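Local coordinates for putative TetR transcriptional regulator (Rhodococcus sp., PDB 2I10), which probably binds DNA as a TetR-family transcriptional regulator, with p-nitrophenol found bound in the crystal, at residues G28-S33 / H120-D125; T32-L37 / G53-L58. All coordinates share one frame; numbering follows the deposited sequence.

In the fold
From the N terminus, helix 15-27 gives way at G28 to a short loop that leads into helix 34-41; the loop serves interaction 1, and its last two residues, T32 and S33, with the start of that helix serve interaction 2. Interaction 2 closes the shorter loop: T32-L37 meets G53-L58 after the chain has run through helix 45-52, so it stays within the N-terminal, probably DNA-binding part. Interaction 1 closes a much longer loop, from G28-S33 to H120-D125, and the span of interaction 2 falls entirely inside it, near its N-terminal end. It ties the N-terminal helices to the start of the long helix 121-148. Y29 O probably accepts a bond from K55 NZ.

Interaction 1: residues G28-S33 / H120-D125; sequences GYEGTS and HHEIVD
E122 reaches from the first turn of helix 121-148 to the turn that follows G28, and one of its carboxylate oxygens takes two backbone N-H groups. The straight bond runs from E30 N to E122 OE2, 3.1 Å long at 175°, and uses the syn lone pair of that oxygen. Y29 N also points at E122 OE2, but its bond is bent and weak. The extended chain of E122 beyond CG carries the carboxylate across to these amides.

Packing is tight at G28. Its N lies 3.5 Å from H120 CB and its CA 4.1 Å from I123 CG1; a CB at this position would run into H120 ND1, and the positive phi is a second reason for having no side chain. The imidazole is held beside G28 by its own helix: with CG anti to the backbone N (chi1 -166°), ND1 turns back to accept from E122 N, capping the helix. On the inner side, I123 packs on W25 and Y29 on F24, both of helix 15-27, and H120 bonds through its backbone to W25.

The outer side is looser. E30 is exposed, and its side chain crosses that of E122 at about a right angle, with the carboxylate planes 49° apart. E30 CB comes within 3.3 Å of E122 OE1, yet E30 OE1 and E122 OE1 stay 4.3 Å apart, a like-charged pair that may disfavour closer approach.

The loop contains a type I beta turn from Y29 to T32, steadied by T32 OG1 donating to G28 O (2.7 Å). Together these pieces form the junction of a TetR-type regulator, where the turn leading into the predicted helix-turn-helix meets the first turn of a C-terminal-domain helix.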
# COMPACT_ATOMS: atom_id res chain seq x y z
N GLY B 28 19.93 -8.13 2.07
CA GLY B 28 19.48 -9.21 2.93
C GLY B 28 20.24 -9.20 4.25
O GLY B 28 21.14 -8.39 4.47
N TYR B 29 19.84 -10.07 5.14
CA TYR B 29 20.41 -10.11 6.46
C TYR B 29 21.84 -10.65 6.41
O TYR B 29 22.77 -9.99 6.85
CB TYR B 29 19.54 -10.96 7.39
CG TYR B 29 20.10 -11.03 8.80
CD1 TYR B 29 19.95 -9.96 9.68
CD2 TYR B 29 20.80 -12.18 9.24
CE1 TYR B 29 20.46 -10.00 11.00
CE2 TYR B 29 21.32 -12.23 10.54
CZ TYR B 29 21.15 -11.14 11.41
OH TYR B 29 21.67 -11.16 12.71
N GLU B 30 21.99 -11.80 5.78
CA GLU B 30 23.23 -12.58 5.81
C GLU B 30 24.37 -11.84 5.19
O GLU B 30 25.49 -11.94 5.68
CB GLU B 30 23.05 -13.90 5.07
CG GLU B 30 22.14 -14.84 5.79
CD GLU B 30 22.16 -16.26 5.24
OE1 GLU B 30 23.09 -16.62 4.48
OE2 GLU B 30 21.22 -17.01 5.62
N GLY B 31 24.07 -11.09 4.13
CA GLY B 31 25.07 -10.43 3.37
C GLY B 31 25.31 -9.02 3.84
O GLY B 31 26.08 -8.31 3.21
N THR B 32 24.67 -8.60 4.92
CA THR B 32 24.94 -7.29 5.50
C THR B 32 25.90 -7.46 6.66
O THR B 32 25.62 -8.25 7.58
CB THR B 32 23.66 -6.63 6.00
OG1 THR B 32 22.85 -6.33 4.88
CG2 THR B 32 23.96 -5.31 6.72
N SER B 33 27.05 -6.78 6.61
CA SER B 33 28.03 -6.98 7.67
C SER B 33 27.89 -5.89 8.71
O SER B 33 27.28 -4.85 8.44
CB SER B 33 29.45 -7.00 7.11
OG SER B 33 29.86 -5.73 6.64
N HIS B 120 16.25 -7.85 -1.82
CA HIS B 120 17.02 -9.09 -1.84
C HIS B 120 16.11 -10.32 -1.75
O HIS B 120 15.04 -10.28 -1.10
CB HIS B 120 18.03 -9.07 -0.69
CG HIS B 120 19.08 -10.11 -0.82
ND1 HIS B 120 18.91 -11.38 -0.33
CD2 HIS B 120 20.28 -10.10 -1.44
CE1 HIS B 120 19.99 -12.10 -0.60
NE2 HIS B 120 20.84 -11.34 -1.27
N HIS B 121 16.50 -11.43 -2.38
CA HIS B 121 15.64 -12.64 -2.33
C HIS B 121 15.29 -13.15 -0.89
O HIS B 121 14.17 -13.60 -0.65
CB HIS B 121 16.17 -13.78 -3.24
CG HIS B 121 17.47 -14.36 -2.80
ND1 HIS B 121 17.54 -15.45 -1.97
CD2 HIS B 121 18.75 -13.98 -3.04
CE1 HIS B 121 18.81 -15.72 -1.72
NE2 HIS B 121 19.57 -14.85 -2.36
N GLU B 122 16.22 -12.99 0.04
CA GLU B 122 16.02 -13.33 1.46
C GLU B 122 14.84 -12.53 2.02
O GLU B 122 14.05 -13.05 2.81
CB GLU B 122 17.25 -12.94 2.28
CG GLU B 122 18.40 -13.95 2.35
CD GLU B 122 19.61 -13.41 3.17
OE1 GLU B 122 20.76 -13.51 2.67
OE2 GLU B 122 19.44 -12.88 4.30
N ILE B 123 14.75 -11.26 1.59
CA ILE B 123 13.73 -10.36 2.07
C ILE B 123 12.39 -10.70 1.40
O ILE B 123 11.36 -10.64 2.05
CB ILE B 123 14.10 -8.88 1.81
CG1 ILE B 123 15.42 -8.50 2.50
CG2 ILE B 123 12.93 -7.93 2.24
CD1 ILE B 123 15.44 -8.44 4.05
N VAL B 124 12.44 -11.11 0.12
CA VAL B 124 11.26 -11.60 -0.62
C VAL B 124 10.65 -12.81 0.12
O VAL B 124 9.44 -12.88 0.34
CB VAL B 124 11.63 -12.02 -2.10
CG1 VAL B 124 10.49 -12.79 -2.76
CG2 VAL B 124 12.01 -10.80 -2.92
N ASP B 125 11.52 -13.76 0.47
CA ASP B 125 11.13 -14.96 1.18
C ASP B 125 10.53 -14.62 2.55
O ASP B 125 9.50 -15.16 2.94
CB ASP B 125 12.33 -15.94 1.29
CG ASP B 125 12.68 -16.57 -0.05
OD1 ASP B 125 11.89 -16.42 -1.02
OD2 ASP B 125 13.73 -17.22 -0.15

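Interaction 2: residues T32-L37 / G53-L58; sequences TSITDL and GSKRDL
K55 and T32 make the polar part of the contact: K55 NZ donates to T32 O over 2.8 Å, nearly in line with the carbonyl (C=O...N angle 169°). The lysine leaves its helix with CG anti to the backbone N (chi1 -179°), runs straight to CD, then bends at chi3 (74°) to bring the ammonium to the carbonyl. Y29 O is a second acceptor for it, and the Y29 ring adds a cation-pi contact.

The apolar part lines the same lysine and continues inward. I34 CD1 rests 3.7 Å from K55 CB, and L37 CD1 touches K55 CG at 4.1 Å, the leucine crossing the lysine chain at about a right angle. Deeper in, L37 and L58 meet tip to tip, L37 CD2 being 3.8 Å from L58 CD2. Helix 15-27 closes on this pair through L23, L17 and A20, while L48 and F52 of helix 45-52 add to the packing on L58.

Each helix start is fixed by a capping box: D36 N donates to S33 OG and S33 N to D36 OD2, and S54 with D57 repeats the pattern.

With K55 replaced by an alanine, the T32 and Y29 carbonyls would probably lose their shared donor, the Y29 ring its cation, and a gap would be likely to open beside I34 and L37.

The chemistry thus divides along one side chain: the methylenes of K55 extend the apolar core between helices 15-27, 34-41, 45-52 and 55-66, while its ammonium, by hydrogen bonds to the carbonyls, ties the loop before helix 34-41 to helix 55-66.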
# COMPACT_ATOMS: atom_id res chain seq x y z
N THR B 32 24.67 -8.60 4.92
CA THR B 32 24.94 -7.29 5.50
C THR B 32 25.90 -7.46 6.66
O THR B 32 25.62 -8.25 7.58
CB THR B 32 23.66 -6.63 6.00
OG1 THR B 32 22.85 -6.33 4.88
CG2 THR B 32 23.96 -5.31 6.72
N SER B 33 27.05 -6.78 6.61
CA SER B 33 28.03 -6.98 7.67
C SER B 33 27.89 -5.89 8.71
O SER B 33 27.28 -4.85 8.44
CB SER B 33 29.45 -7.00 7.11
OG SER B 33 29.86 -5.73 6.64
N ILE B 34 28.48 -6.11 9.88
CA ILE B 34 28.65 -5.05 10.88
C ILE B 34 29.39 -3.85 10.26
O ILE B 34 29.07 -2.68 10.53
CB ILE B 34 29.45 -5.54 12.17
CG1 ILE B 34 28.49 -6.14 13.19
CG2 ILE B 34 30.13 -4.36 12.87
CD1 ILE B 34 27.62 -7.26 12.66
N THR B 35 30.39 -4.16 9.44
CA THR B 35 31.17 -3.14 8.78
C THR B 35 30.28 -2.29 7.84
O THR B 35 30.44 -1.08 7.80
CB THR B 35 32.39 -3.73 8.07
OG1 THR B 35 33.26 -4.31 9.04
CG2 THR B 35 33.19 -2.62 7.36
N ASP B 36 29.35 -2.93 7.13
CA ASP B 36 28.37 -2.20 6.30
C ASP B 36 27.55 -1.24 7.15
O ASP B 36 27.28 -0.12 6.75
CB ASP B 36 27.39 -3.17 5.62
CG ASP B 36 28.06 -4.07 4.56
OD1 ASP B 36 29.13 -3.68 4.00
OD2 ASP B 36 27.48 -5.15 4.27
N LEU B 37 27.13 -1.70 8.32
CA LEU B 37 26.23 -0.89 9.16
C LEU B 37 26.92 0.28 9.81
O LEU B 37 26.39 1.41 9.80
CB LEU B 37 25.57 -1.76 10.22
CG LEU B 37 24.54 -2.75 9.67
CD1 LEU B 37 24.35 -3.90 10.69
CD2 LEU B 37 23.24 -2.06 9.37
N GLY B 53 22.48 -2.83 19.85
CA GLY B 53 22.74 -4.22 20.18
C GLY B 53 23.47 -4.93 19.07
O GLY B 53 24.25 -4.34 18.31
N SER B 54 23.24 -6.23 18.99
CA SER B 54 23.83 -7.04 17.96
C SER B 54 23.19 -6.73 16.61
O SER B 54 22.16 -6.05 16.54
CB SER B 54 23.73 -8.53 18.30
OG SER B 54 22.37 -8.98 18.15
N LYS B 55 23.80 -7.22 15.53
CA LYS B 55 23.21 -7.09 14.20
C LYS B 55 21.77 -7.65 14.20
O LYS B 55 20.86 -7.07 13.60
CB LYS B 55 24.05 -7.86 13.18
CG LYS B 55 23.43 -7.70 11.76
CD LYS B 55 24.28 -8.26 10.65
CE LYS B 55 24.25 -9.74 10.62
NZ LYS B 55 24.64 -10.22 9.26
N ARG B 56 21.58 -8.77 14.90
CA ARG B 56 20.27 -9.40 15.01
C ARG B 56 19.30 -8.49 15.74
O ARG B 56 18.17 -8.31 15.31
CB ARG B 56 20.34 -10.76 15.69
CG ARG B 56 19.01 -11.55 15.64
CD ARG B 56 18.65 -11.90 14.16
NE ARG B 56 17.58 -12.89 14.02
CZ ARG B 56 17.74 -14.21 14.17
NH1 ARG B 56 16.72 -15.03 14.01
NH2 ARG B 56 18.92 -14.71 14.49
N ASP B 57 19.72 -7.92 16.86
CA ASP B 57 18.85 -6.97 17.59
C ASP B 57 18.44 -5.84 16.63
O ASP B 57 17.29 -5.48 16.57
CB ASP B 57 19.57 -6.33 18.78
CG ASP B 57 19.90 -7.33 19.88
OD1 ASP B 57 19.19 -8.33 20.02
OD2 ASP B 57 20.87 -7.10 20.61
N LEU B 58 19.42 -5.27 15.92
CA LEU B 58 19.14 -4.15 15.02
C LEU B 58 18.17 -4.56 13.89
O LEU B 58 17.27 -3.83 13.54
CB LEU B 58 20.43 -3.57 14.44
CG LEU B 58 20.38 -2.60 13.26
CD1 LEU B 58 19.45 -1.37 13.59
CD2 LEU B 58 21.80 -2.14 12.86